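Local coordinates for signal recognition particle receptor subunit beta (Mus musculus, PDB 2FH5), which binds GTP as a subunit of the signal recognition particle receptor, which, together with the particle, ensures correct targeting of nascent secretory proteins to the endoplasmic reticulum membrane, at residues Gln139-Leu144 with Lys173-Ser178; Asp108-Lys113 with Leu180-Glu185; Arg26-Gln31 with Ser42-Lys47; Arg80-Val85 with Pro116-Ala121. One frame throughout, in Å; residues are numbered along the deposited sequence.

Contact 1 (Gln139-Leu144 with Lys173-Ser178); sequences QLEKEL and KEFEFS
Leu-144 puts one methyl, CD1, where it can serve two aromatic rings at once: it sits 3.5 Å from Phe-177 CZ and 3.6 Å from Phe-175 CE2. The two rings also meet each other, CE2 of Phe-175 standing above the centre of the Phe-177 ring, so leucine and rings make one apolar cluster. Leu-140 extends it by a helical turn, with its CB at the edge of the Phe-177 ring, 4.1 Å from CZ.

Glu-141 carries the contact out to its polar edge. Its CG lies beside the backbone N (chi1 -63°) and the chain runs extended from there, so that CG passes 3.4 Å from Phe-177 CD2 before the carboxylate reaches the loop. There OE2 accepts the backbone N-H of Phe-177 at 2.9 Å, a nearly straight bond (165°) arriving from above the carboxylate plane. Gln-137 NE2 bonds the same oxygen, and so does a water that accepts from Ser-178 N; three donors thus grip OE2. Farther out, a second water lies 3.0 Å from both Glu-141 OE1 and Glu-176 OE1 and may soften the repulsion between the like charges. Glu-176 OE2 in turn forms a salt bridge with Lys-173 NZ (3.0 Å).

The chain at 173-178 folds back against helix 133-150, which it follows in sequence. On the side of helix 91-110, Leu-140 meets Val-98 and Phe-177 meets Leu-102, while Phe-177 also makes an edge-to-face contact with Phe-186 of strand 184-188.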
loop_
_atom_site.group_PDB
_atom_site.type_symbol
_atom_site.label_atom_id
_atom_site.label_comp_id
_atom_site.label_asym_id
_atom_site.label_seq_id
_atom_site.Cartn_x
_atom_site.Cartn_y
_atom_site.Cartn_z
ATOM N N GLN B 139 -21.751 1.518 12.759
ATOM C CA GLN B 139 -21.937 0.279 12.007
ATOM C C GLN B 139 -20.928 -0.812 12.392
ATOM O O GLN B 139 -21.247 -2.001 12.372
ATOM C CB GLN B 139 -21.885 0.566 10.514
ATOM C CG GLN B 139 -23.031 1.448 10.051
ATOM C CD GLN B 139 -24.396 0.853 10.408
ATOM O OE1 GLN B 139 -24.776 -0.214 9.896
ATOM N NE2 GLN B 139 -25.136 1.536 11.302
ATOM N N LEU B 140 -19.713 -0.429 12.758
ATOM C CA LEU B 140 -18.754 -1.448 13.169
ATOM C C LEU B 140 -19.131 -2.071 14.515
ATOM O O LEU B 140 -18.919 -3.271 14.721
ATOM C CB LEU B 140 -17.352 -0.873 13.265
ATOM C CG LEU B 140 -16.668 -0.759 11.919
ATOM C CD1 LEU B 140 -15.446 0.110 12.098
ATOM C CD2 LEU B 140 -16.342 -2.169 11.393
ATOM N N GLU B 141 -19.670 -1.268 15.436
ATOM C CA GLU B 141 -20.078 -1.810 16.737
ATOM C C GLU B 141 -21.219 -2.802 16.515
ATOM O O GLU B 141 -21.188 -3.929 17.010
ATOM C CB GLU B 141 -20.515 -0.685 17.687
ATOM C CG GLU B 141 -19.370 0.259 18.002
ATOM C CD GLU B 141 -19.685 1.299 19.062
ATOM O OE1 GLU B 141 -20.820 1.822 19.079
ATOM O OE2 GLU B 141 -18.780 1.608 19.868
ATOM N N LYS B 142 -22.212 -2.383 15.741
ATOM C CA LYS B 142 -23.343 -3.246 15.450
ATOM C C LYS B 142 -22.860 -4.563 14.826
ATOM O O LYS B 142 -23.356 -5.634 15.149
ATOM C CB LYS B 142 -24.308 -2.507 14.520
ATOM C CG LYS B 142 -25.349 -3.393 13.837
ATOM C CD LYS B 142 -26.268 -2.581 12.913
ATOM C CE LYS B 142 -27.278 -3.491 12.197
ATOM N NZ LYS B 142 -28.197 -2.745 11.279
ATOM N N GLU B 143 -21.868 -4.481 13.950
ATOM C CA GLU B 143 -21.334 -5.655 13.271
ATOM C C GLU B 143 -20.444 -6.548 14.155
ATOM O O GLU B 143 -20.493 -7.765 14.071
ATOM C CB GLU B 143 -20.554 -5.198 12.043
ATOM C CG GLU B 143 -20.222 -6.305 11.078
ATOM C CD GLU B 143 -21.447 -6.787 10.328
ATOM O OE1 GLU B 143 -22.206 -5.922 9.807
ATOM O OE2 GLU B 143 -21.636 -8.024 10.260
ATOM N N LEU B 144 -19.604 -5.954 14.993
ATOM C CA LEU B 144 -18.760 -6.769 15.860
ATOM C C LEU B 144 -19.689 -7.448 16.875
ATOM O O LEU B 144 -19.423 -8.549 17.364
ATOM C CB LEU B 144 -17.740 -5.881 16.563
ATOM C CG LEU B 144 -16.703 -5.224 15.635
ATOM C CD1 LEU B 144 -15.997 -4.102 16.350
ATOM C CD2 LEU B 144 -15.719 -6.267 15.178
ATOM N N LYS B 173 -24.274 -7.425 27.202
ATOM C CA LYS B 173 -24.589 -6.077 26.731
ATOM C C LYS B 173 -24.088 -5.825 25.302
ATOM O O LYS B 173 -22.983 -6.248 24.940
ATOM C CB LYS B 173 -24.004 -5.018 27.668
ATOM C CG LYS B 173 -24.613 -3.645 27.393
ATOM C CD LYS B 173 -23.850 -2.482 28.016
ATOM C CE LYS B 173 -24.388 -1.181 27.433
ATOM N NZ LYS B 173 -24.458 -1.267 25.922
ATOM N N GLU B 174 -24.904 -5.139 24.501
ATOM C CA GLU B 174 -24.563 -4.812 23.116
ATOM C C GLU B 174 -23.151 -4.220 23.018
ATOM O O GLU B 174 -22.833 -3.235 23.684
ATOM C CB GLU B 174 -25.588 -3.826 22.545
ATOM C CG GLU B 174 -27.032 -4.326 22.636
ATOM C CD GLU B 174 -27.437 -5.264 21.496
ATOM O OE1 GLU B 174 -27.715 -4.757 20.386
ATOM O OE2 GLU B 174 -27.478 -6.502 21.703
ATOM N N PHE B 175 -22.315 -4.829 22.177
ATOM C CA PHE B 175 -20.929 -4.394 21.996
ATOM C C PHE B 175 -20.712 -2.924 21.683
ATOM O O PHE B 175 -21.467 -2.328 20.923
ATOM C CB PHE B 175 -20.232 -5.177 20.879
ATOM C CG PHE B 175 -18.807 -4.748 20.672
ATOM C CD1 PHE B 175 -17.813 -5.180 21.537
ATOM C CD2 PHE B 175 -18.485 -3.803 19.715
ATOM C CE1 PHE B 175 -16.531 -4.671 21.462
ATOM C CE2 PHE B 175 -17.193 -3.286 19.641
ATOM C CZ PHE B 175 -16.224 -3.723 20.518
ATOM N N GLU B 176 -19.652 -2.364 22.262
ATOM C CA GLU B 176 -19.267 -0.975 22.027
ATOM C C GLU B 176 -17.780 -0.933 22.268
ATOM O O GLU B 176 -17.281 -1.659 23.114
ATOM C CB GLU B 176 -19.984 -0.016 22.986
ATOM C CG GLU B 176 -21.369 0.382 22.512
ATOM C CD GLU B 176 -22.137 1.206 23.534
ATOM O OE1 GLU B 176 -21.743 2.359 23.819
ATOM O OE2 GLU B 176 -23.147 0.684 24.052
ATOM N N PHE B 177 -17.067 -0.100 21.520
ATOM C CA PHE B 177 -15.620 0.005 21.680
ATOM C C PHE B 177 -15.180 0.453 23.073
ATOM O O PHE B 177 -14.130 0.022 23.551
ATOM C CB PHE B 177 -15.050 0.940 20.616
ATOM C CG PHE B 177 -15.046 0.350 19.226
ATOM C CD1 PHE B 177 -14.111 -0.623 18.869
ATOM C CD2 PHE B 177 -15.985 0.763 18.273
ATOM C CE1 PHE B 177 -14.111 -1.182 17.569
ATOM C CE2 PHE B 177 -15.998 0.218 16.975
ATOM C CZ PHE B 177 -15.062 -0.756 16.620
ATOM N N SER B 178 -15.972 1.301 23.728
ATOM C CA SER B 178 -15.638 1.774 25.085
ATOM C C SER B 178 -15.532 0.638 26.133
ATOM O O SER B 178 -14.830 0.777 27.126
ATOM C CB SER B 178 -16.666 2.798 25.561
ATOM O OG SER B 178 -17.932 2.185 25.725
HETATM O O HOH W 1 -20.804 3.758 21.333
HETATM O O HOH W 2 -17.809 3.100 22.094
#

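Contact 2 (Asp108-Lys113 with Leu180-Glu185); sequences DSMALK and LPLKVE
The puckered ring of Pro-181 is met by the sulfur of Met-110: SD lies against the CG-CD side of the ring, 3.8 Å from each of those two atoms, and the two side chains cross at about a right angle. Pro-181 is at the centre of an inverse gamma turn, which brings Leu-180 and Leu-182 in beside it so that three consecutive residues receive the methionine. Leu-180 offers CD2 to the sulfur, 4.0 Å from SD. Leu-182 works one atom further back, its CD1 3.6 Å from Met-110 CG, while its other methyl, CD2, reaches Ser-109 CB at 4.0 Å.

Met-110 leaves the helix with chi1 at -66° and chi2 fully extended, which carries SD across to the turn; the chain bends only at chi3, about the CG-SD bond, which turns CE aside. The contact is wholly apolar, and Ser-109 OG turns back to Val-105 O in its own helix. Leu-106, one turn earlier, covers Leu-180 and Leu-182 from the helix side.

Here the end of helix 91-110 packs on the turn before strand 184-188, an edge strand within this chain, beside the helix-on-sheet layer of the alpha/beta P-loop GTPase fold and away from the nucleotide.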
loop_
_atom_site.group_PDB
_atom_site.type_symbol
_atom_site.label_atom_id
_atom_site.label_comp_id
_atom_site.label_asym_id
_atom_site.label_seq_id
_atom_site.Cartn_x
_atom_site.Cartn_y
_atom_site.Cartn_z
ATOM N N ASP B 108 -6.103 -9.822 18.900
ATOM C CA ASP B 108 -4.640 -9.838 18.958
ATOM C C ASP B 108 -4.086 -8.776 19.887
ATOM O O ASP B 108 -3.174 -9.040 20.666
ATOM C CB ASP B 108 -4.037 -9.605 17.581
ATOM C CG ASP B 108 -4.179 -10.796 16.677
ATOM O OD1 ASP B 108 -4.902 -11.744 17.038
ATOM O OD2 ASP B 108 -3.571 -10.781 15.592
ATOM N N SER B 109 -4.640 -7.571 19.797
ATOM C CA SER B 109 -4.179 -6.454 20.608
ATOM C C SER B 109 -4.370 -6.643 22.110
ATOM O O SER B 109 -3.485 -6.293 22.907
ATOM C CB SER B 109 -4.869 -5.168 20.161
ATOM O OG SER B 109 -4.583 -4.892 18.802
ATOM N N MET B 110 -5.515 -7.194 22.499
ATOM C CA MET B 110 -5.793 -7.402 23.917
ATOM C C MET B 110 -4.949 -8.518 24.522
ATOM O O MET B 110 -4.524 -8.418 25.673
ATOM C CB MET B 110 -7.279 -7.686 24.134
ATOM C CG MET B 110 -8.157 -6.496 23.803
ATOM S SD MET B 110 -9.905 -6.833 24.060
ATOM C CE MET B 110 -10.118 -8.353 23.127
ATOM N N ALA B 111 -4.702 -9.573 23.749
ATOM C CA ALA B 111 -3.894 -10.690 24.232
ATOM C C ALA B 111 -2.421 -10.293 24.447
ATOM O O ALA B 111 -1.599 -11.120 24.813
ATOM C CB ALA B 111 -3.985 -11.865 23.247
ATOM N N LEU B 112 -2.087 -9.028 24.223
ATOM C CA LEU B 112 -0.711 -8.588 24.375
ATOM C C LEU B 112 -0.410 -8.044 25.758
ATOM O O LEU B 112 -1.250 -7.381 26.365
ATOM C CB LEU B 112 -0.373 -7.511 23.325
ATOM C CG LEU B 112 -0.042 -7.928 21.887
ATOM C CD1 LEU B 112 0.083 -6.698 21.013
ATOM C CD2 LEU B 112 1.253 -8.720 21.872
ATOM N N LYS B 113 0.799 -8.321 26.241
ATOM C CA LYS B 113 1.229 -7.831 27.543
ATOM C C LYS B 113 0.867 -6.350 27.664
ATOM O O LYS B 113 -0.010 -5.985 28.443
ATOM C CB LYS B 113 2.739 -8.020 27.700
ATOM C CG LYS B 113 3.184 -9.475 27.868
ATOM C CD LYS B 113 2.784 -10.035 29.239
ATOM C CE LYS B 113 3.176 -11.512 29.410
ATOM N NZ LYS B 113 2.399 -12.440 28.524
ATOM N N LEU B 180 -13.963 -1.908 25.821
ATOM C CA LEU B 180 -12.705 -2.595 25.631
ATOM C C LEU B 180 -11.576 -2.153 26.528
ATOM O O LEU B 180 -11.436 -0.965 26.824
ATOM C CB LEU B 180 -12.239 -2.433 24.175
ATOM C CG LEU B 180 -12.978 -3.130 23.034
ATOM C CD1 LEU B 180 -12.204 -2.928 21.747
ATOM C CD2 LEU B 180 -13.108 -4.612 23.339
ATOM N N PRO B 181 -10.757 -3.112 26.985
ATOM C CA PRO B 181 -9.614 -2.774 27.840
ATOM C C PRO B 181 -8.486 -2.284 26.913
ATOM O O PRO B 181 -7.375 -2.822 26.958
ATOM C CB PRO B 181 -9.265 -4.107 28.500
ATOM C CG PRO B 181 -9.631 -5.119 27.433
ATOM C CD PRO B 181 -10.969 -4.573 26.939
ATOM N N LEU B 182 -8.793 -1.290 26.067
ATOM C CA LEU B 182 -7.846 -0.708 25.104
ATOM C C LEU B 182 -8.195 0.734 24.779
ATOM O O LEU B 182 -9.368 1.097 24.744
ATOM C CB LEU B 182 -7.904 -1.430 23.761
ATOM C CG LEU B 182 -7.563 -2.883 23.467
ATOM C CD1 LEU B 182 -8.322 -3.310 22.222
ATOM C CD2 LEU B 182 -6.074 -3.032 23.266
ATOM N N LYS B 183 -7.180 1.552 24.515
ATOM C CA LYS B 183 -7.418 2.932 24.098
ATOM C C LYS B 183 -7.810 2.777 22.609
ATOM O O LYS B 183 -7.055 2.211 21.816
ATOM C CB LYS B 183 -6.135 3.761 24.211
ATOM C CG LYS B 183 -5.602 3.941 25.624
ATOM C CD LYS B 183 -6.486 4.885 26.440
ATOM C CE LYS B 183 -5.858 5.205 27.787
ATOM N NZ LYS B 183 -6.697 6.160 28.553
ATOM N N VAL B 184 -8.993 3.245 22.235
ATOM C CA VAL B 184 -9.447 3.113 20.863
ATOM C C VAL B 184 -10.030 4.435 20.420
ATOM O O VAL B 184 -10.946 4.932 21.049
ATOM C CB VAL B 184 -10.551 2.018 20.724
ATOM C CG1 VAL B 184 -11.037 1.949 19.299
ATOM C CG2 VAL B 184 -10.015 0.667 21.140
ATOM N N GLU B 185 -9.496 5.014 19.351
ATOM C CA GLU B 185 -10.028 6.273 18.848
ATOM C C GLU B 185 -10.370 6.192 17.382
ATOM O O GLU B 185 -9.848 5.354 16.649
ATOM C CB GLU B 185 -9.029 7.396 19.007
ATOM C CG GLU B 185 -8.836 7.866 20.411
ATOM C CD GLU B 185 -7.737 8.894 20.489
ATOM O OE1 GLU B 185 -7.815 9.925 19.765
ATOM O OE2 GLU B 185 -6.792 8.651 21.271
#

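Contact 3 (Arg26-Gln31 with Ser42-Lys47); sequences RLLTGQ and SSAIYK
Leu-28 spreads its two methyls over the strand, and the apolar packing starts with CD1, which rests on Ala-44 CB at 3.7 Å. Leu-27 takes the tyrosine instead, its CB lying 4.1 Å from Tyr-46 CE1 and its CD2 3.9 Å from Tyr-46 OH; leucine and ring run obliquely past one another.

Carbonyl oxygens meeting carbon are the second kind. The other methyl of Leu-28, CD2, lies 3.5 Å from Ile-45 O. Tyr-46 swings CG opposite its backbone N (chi1 178°), which sends the ring from the strand toward the helix, and Leu-27 O comes in near the ring plane, 3.2 Å from CE1. The phenol beyond is held by Glu-207 OE1 of helix 204-213.

These pieces belong to the P-loop GTPase core: helix 20-29 follows the phosphate-binding loop, and strand 42-47, antiparallel to strand 55-60, is the outermost strand within this chain on that side. The loop joining them carries Thr-35 to Ser-38, which bind GTP, with Ser-38 also at the magnesium; by place and ligands it probably corresponds to the first switch region of Ras-like GTPases.

Polar bonds within 26-31 form the third group. Thr-29 OG1 accepts from Gln-31 N at 2.8 Å, an ST turn that shapes the chain where Gly-30 takes positive phi. Arg-26 lays its guanidinium face over Gln-31 C and gives weak bonds to Gly-30 O. Last come contacts with the other protein chain of the assembly: beyond the outermost strand, Ser-43 hydrogen-bonds to it through OG and backbone, and Leu-28 packs on one of its apolar side chains.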
loop_
_atom_site.group_PDB
_atom_site.type_symbol
_atom_site.label_atom_id
_atom_site.label_comp_id
_atom_site.label_asym_id
_atom_site.label_seq_id
_atom_site.Cartn_x
_atom_site.Cartn_y
_atom_site.Cartn_z
ATOM N N ARG B 26 2.428 10.030 2.610
ATOM C CA ARG B 26 2.023 11.369 2.992
ATOM C C ARG B 26 2.621 11.814 4.341
ATOM O O ARG B 26 2.953 12.987 4.513
ATOM C CB ARG B 26 0.507 11.423 3.096
ATOM C CG ARG B 26 -0.048 12.750 2.777
ATOM C CD ARG B 26 -0.351 12.765 1.320
ATOM N NE ARG B 26 -0.013 14.034 0.693
ATOM C CZ ARG B 26 -0.307 14.325 -0.567
ATOM N NH1 ARG B 26 -0.954 13.428 -1.311
ATOM N NH2 ARG B 26 0.081 15.486 -1.090
ATOM N N LEU B 27 2.741 10.881 5.288
ATOM C CA LEU B 27 3.275 11.180 6.608
ATOM C C LEU B 27 4.771 11.389 6.574
ATOM O O LEU B 27 5.314 12.192 7.328
ATOM C CB LEU B 27 2.965 10.045 7.603
ATOM C CG LEU B 27 1.540 9.992 8.159
ATOM C CD1 LEU B 27 1.296 8.692 8.881
ATOM C CD2 LEU B 27 1.320 11.153 9.097
ATOM N N LEU B 28 5.431 10.656 5.694
ATOM C CA LEU B 28 6.875 10.711 5.574
ATOM C C LEU B 28 7.449 11.766 4.618
ATOM O O LEU B 28 8.597 12.162 4.771
ATOM C CB LEU B 28 7.381 9.328 5.146
ATOM C CG LEU B 28 7.197 8.172 6.124
ATOM C CD1 LEU B 28 7.410 6.806 5.451
ATOM C CD2 LEU B 28 8.180 8.382 7.251
ATOM N N THR B 29 6.662 12.222 3.646
ATOM C CA THR B 29 7.168 13.159 2.640
ATOM C C THR B 29 6.247 14.331 2.377
ATOM O O THR B 29 6.658 15.317 1.757
ATOM C CB THR B 29 7.339 12.476 1.252
ATOM O OG1 THR B 29 6.045 12.327 0.654
ATOM C CG2 THR B 29 7.983 11.112 1.379
ATOM N N GLY B 30 4.991 14.196 2.789
ATOM C CA GLY B 30 4.019 15.249 2.562
ATOM C C GLY B 30 3.554 15.227 1.127
ATOM O O GLY B 30 2.752 16.054 0.718
ATOM N N GLN B 31 4.035 14.262 0.349
ATOM C CA GLN B 31 3.655 14.192 -1.054
ATOM C C GLN B 31 2.776 13.023 -1.468
ATOM O O GLN B 31 2.466 12.136 -0.678
ATOM C CB GLN B 31 4.910 14.177 -1.902
ATOM C CG GLN B 31 5.699 15.469 -1.842
ATOM C CD GLN B 31 7.149 15.251 -2.168
ATOM O OE1 GLN B 31 7.487 14.628 -3.179
ATOM N NE2 GLN B 31 8.028 15.754 -1.304
ATOM N N SER B 42 6.756 -2.422 4.651
ATOM C CA SER B 42 7.764 -1.405 4.456
ATOM C C SER B 42 7.775 -0.558 5.746
ATOM O O SER B 42 6.767 -0.418 6.450
ATOM C CB SER B 42 7.509 -0.569 3.176
ATOM O OG SER B 42 6.183 -0.111 3.018
ATOM N N SER B 43 8.930 -0.019 6.082
ATOM C CA SER B 43 9.047 0.737 7.316
ATOM C C SER B 43 9.986 1.922 7.146
ATOM O O SER B 43 10.830 1.931 6.250
ATOM C CB SER B 43 9.591 -0.188 8.395
ATOM O OG SER B 43 10.880 -0.645 8.023
ATOM N N ALA B 44 9.830 2.915 8.014
ATOM C CA ALA B 44 10.658 4.107 7.986
ATOM C C ALA B 44 10.441 4.919 9.267
ATOM O O ALA B 44 9.394 4.810 9.920
ATOM C CB ALA B 44 10.317 4.937 6.784
ATOM N N ILE B 45 11.421 5.750 9.608
ATOM C CA ILE B 45 11.345 6.550 10.813
ATOM C C ILE B 45 10.528 7.831 10.651
ATOM O O ILE B 45 10.683 8.568 9.682
ATOM C CB ILE B 45 12.759 6.896 11.304
ATOM C CG1 ILE B 45 13.425 5.636 11.845
ATOM C CG2 ILE B 45 12.703 7.956 12.382
ATOM C CD1 ILE B 45 14.916 5.793 12.078
ATOM N N TYR B 46 9.662 8.097 11.620
ATOM C CA TYR B 46 8.829 9.291 11.587
ATOM C C TYR B 46 9.147 10.209 12.784
ATOM O O TYR B 46 9.006 9.797 13.932
ATOM C CB TYR B 46 7.350 8.877 11.616
ATOM C CG TYR B 46 6.351 10.020 11.637
ATOM C CD1 TYR B 46 6.144 10.817 10.519
ATOM C CD2 TYR B 46 5.589 10.280 12.776
ATOM C CE1 TYR B 46 5.192 11.854 10.529
ATOM C CE2 TYR B 46 4.642 11.303 12.800
ATOM C CZ TYR B 46 4.445 12.086 11.679
ATOM O OH TYR B 46 3.512 13.106 11.712
ATOM N N LYS B 47 9.592 11.437 12.512
ATOM C CA LYS B 47 9.876 12.390 13.583
ATOM C C LYS B 47 8.570 13.104 13.883
ATOM O O LYS B 47 8.018 13.812 13.039
ATOM C CB LYS B 47 10.931 13.416 13.162
ATOM C CG LYS B 47 12.310 12.827 12.869
ATOM C CD LYS B 47 12.920 12.122 14.071
ATOM C CE LYS B 47 14.313 11.594 13.734
ATOM N NZ LYS B 47 14.920 10.790 14.838
#

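Contact 4 (Arg80-Val85 with Pro116-Ala121); sequences RAVVFV and PSLLIA
A chi1 of 175° puts Val-82 CG1 across from N and leaves CG2 on the near side, and each methyl finds its own partner: CG2 lies 4.0 Å from Pro-116 CG, CG1 4.1 Å from Leu-118 CD1. Leu-118 meets it halfway, since a chi2 of 65° folds CD1 back toward the neighbouring strand. On this face too, Ile-120 CD1 comes within 4.0 Å of Phe-84 CB, while the Phe-84 ring leads off to Phe-101, Val-98 and Leu-102 of helix 91-110.

The strands are parallel neighbours in mid-sheet, the two ends of a beta-alpha-beta crossover through that helix, as expected in a P-loop GTPase. Val-82 and Phe-84 do the bonding from one side with both N-H and C=O. Val-82 N reaches Ser-117 O at 2.9 Å and Leu-119 N reaches Val-82 O at 2.8 Å; Phe-84 N then takes Leu-119 O at 2.7 Å, almost straight (173°), and Phe-84 O receives Ala-121 N. The outer bond from Ser-117 N to Arg-80 O is longer, 3.2 Å.

Toward the opposite face, Val-83 CG1 touches Ala-121 CB at 3.9 Å. Trp-209 of helix 204-213 packs on Ala-81, Val-83, Ser-117 and Leu-119 there, and Val-85 meets Ser-18 of the GTP-binding loop.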
loop_
_atom_site.group_PDB
_atom_site.type_symbol
_atom_site.label_atom_id
_atom_site.label_comp_id
_atom_site.label_asym_id
_atom_site.label_seq_id
_atom_site.Cartn_x
_atom_site.Cartn_y
_atom_site.Cartn_z
ATOM N N ARG B 80 3.625 -0.081 19.490
ATOM C CA ARG B 80 3.273 0.880 20.503
ATOM C C ARG B 80 1.850 1.323 20.152
ATOM O O ARG B 80 1.071 1.730 21.025
ATOM C CB ARG B 80 4.216 2.074 20.411
ATOM C CG ARG B 80 3.809 3.267 21.217
ATOM C CD ARG B 80 4.795 4.396 20.988
ATOM N NE ARG B 80 4.994 5.193 22.194
ATOM C CZ ARG B 80 5.695 4.786 23.248
ATOM N NH1 ARG B 80 6.272 3.590 23.243
ATOM N NH2 ARG B 80 5.803 5.569 24.314
ATOM N N ALA B 81 1.522 1.245 18.859
ATOM C CA ALA B 81 0.209 1.645 18.379
ATOM C C ALA B 81 -0.133 0.987 17.055
ATOM O O ALA B 81 0.748 0.604 16.291
ATOM C CB ALA B 81 0.138 3.156 18.234
ATOM N N VAL B 82 -1.429 0.873 16.795
ATOM C CA VAL B 82 -1.936 0.268 15.584
ATOM C C VAL B 82 -2.941 1.223 14.984
ATOM O O VAL B 82 -3.806 1.718 15.705
ATOM C CB VAL B 82 -2.666 -1.057 15.877
ATOM C CG1 VAL B 82 -3.298 -1.627 14.583
ATOM C CG2 VAL B 82 -1.693 -2.039 16.474
ATOM N N VAL B 83 -2.804 1.503 13.685
ATOM C CA VAL B 83 -3.738 2.367 12.960
ATOM C C VAL B 83 -4.419 1.454 11.979
ATOM O O VAL B 83 -3.770 0.881 11.085
ATOM C CB VAL B 83 -3.033 3.459 12.157
ATOM C CG1 VAL B 83 -4.075 4.310 11.403
ATOM C CG2 VAL B 83 -2.198 4.326 13.094
ATOM N N PHE B 84 -5.715 1.273 12.169
ATOM C CA PHE B 84 -6.483 0.415 11.285
ATOM C C PHE B 84 -7.119 1.372 10.279
ATOM O O PHE B 84 -7.983 2.184 10.636
ATOM C CB PHE B 84 -7.546 -0.360 12.094
ATOM C CG PHE B 84 -8.273 -1.420 11.308
ATOM C CD1 PHE B 84 -9.290 -1.077 10.406
ATOM C CD2 PHE B 84 -7.933 -2.761 11.454
ATOM C CE1 PHE B 84 -9.959 -2.066 9.657
ATOM C CE2 PHE B 84 -8.595 -3.773 10.709
ATOM C CZ PHE B 84 -9.607 -3.426 9.812
ATOM N N VAL B 85 -6.675 1.289 9.026
ATOM C CA VAL B 85 -7.188 2.161 7.969
ATOM C C VAL B 85 -8.455 1.648 7.289
ATOM O O VAL B 85 -8.571 0.477 6.954
ATOM C CB VAL B 85 -6.115 2.381 6.921
ATOM C CG1 VAL B 85 -6.585 3.401 5.922
ATOM C CG2 VAL B 85 -4.816 2.799 7.604
ATOM N N PRO B 116 -1.301 -2.270 22.688
ATOM C CA PRO B 116 -0.983 -1.060 21.944
ATOM C C PRO B 116 -2.212 -0.175 21.872
ATOM O O PRO B 116 -3.333 -0.659 21.963
ATOM C CB PRO B 116 -0.588 -1.602 20.578
ATOM C CG PRO B 116 -1.490 -2.756 20.431
ATOM C CD PRO B 116 -1.356 -3.426 21.780
ATOM N N SER B 117 -1.989 1.122 21.734
ATOM C CA SER B 117 -3.062 2.068 21.588
ATOM C C SER B 117 -3.597 1.798 20.149
ATOM O O SER B 117 -2.821 1.467 19.250
ATOM C CB SER B 117 -2.466 3.475 21.735
ATOM O OG SER B 117 -3.431 4.485 21.534
ATOM N N LEU B 118 -4.903 1.937 19.927
ATOM C CA LEU B 118 -5.482 1.650 18.614
ATOM C C LEU B 118 -6.311 2.763 17.970
ATOM O O LEU B 118 -7.204 3.316 18.585
ATOM C CB LEU B 118 -6.326 0.380 18.723
ATOM C CG LEU B 118 -7.363 0.068 17.637
ATOM C CD1 LEU B 118 -6.709 -0.192 16.284
ATOM C CD2 LEU B 118 -8.138 -1.156 18.071
ATOM N N LEU B 119 -6.026 3.092 16.715
ATOM C CA LEU B 119 -6.798 4.131 16.035
ATOM C C LEU B 119 -7.501 3.562 14.817
ATOM O O LEU B 119 -6.974 2.694 14.121
ATOM C CB LEU B 119 -5.896 5.291 15.590
ATOM C CG LEU B 119 -6.562 6.410 14.769
ATOM C CD1 LEU B 119 -7.423 7.287 15.666
ATOM C CD2 LEU B 119 -5.489 7.257 14.095
ATOM N N ILE B 120 -8.705 4.050 14.569
ATOM C CA ILE B 120 -9.457 3.629 13.410
ATOM C C ILE B 120 -9.471 4.887 12.540
ATOM O O ILE B 120 -10.216 5.823 12.830
ATOM C CB ILE B 120 -10.921 3.256 13.755
ATOM C CG1 ILE B 120 -10.957 2.264 14.929
ATOM C CG2 ILE B 120 -11.617 2.709 12.489
ATOM C CD1 ILE B 120 -10.364 0.940 14.598
ATOM N N ALA B 121 -8.639 4.913 11.497
ATOM C CA ALA B 121 -8.554 6.063 10.608
ATOM C C ALA B 121 -9.479 5.894 9.426
ATOM O O ALA B 121 -9.224 5.087 8.528
ATOM C CB ALA B 121 -7.145 6.255 10.128
#

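Overall arrangement
Contact 4 lies nearest the middle of the chain, about 5 Å from its centre. Contact 2 is about 10 Å away, centre to centre, and joined to it directly: strand 184-188 lies beside strand 117-123, with Glu-185 O 2.7 Å from Ile-120 N. Contact 1 adjoins contact 2 in turn, Phe-175 CE1 lying 3.9 Å from Leu-180 CD2, and is nested within the chain loop that contact 2 closes. Contact 3 is on the opposite side of the chain's centre from contact 1, their centres about 32 Å apart. Contact 4 comes closer to the nucleotide than contact 3: the Val-85 side chain is about 6 Å from GTP, the Leu-27 side chain about 11 Å.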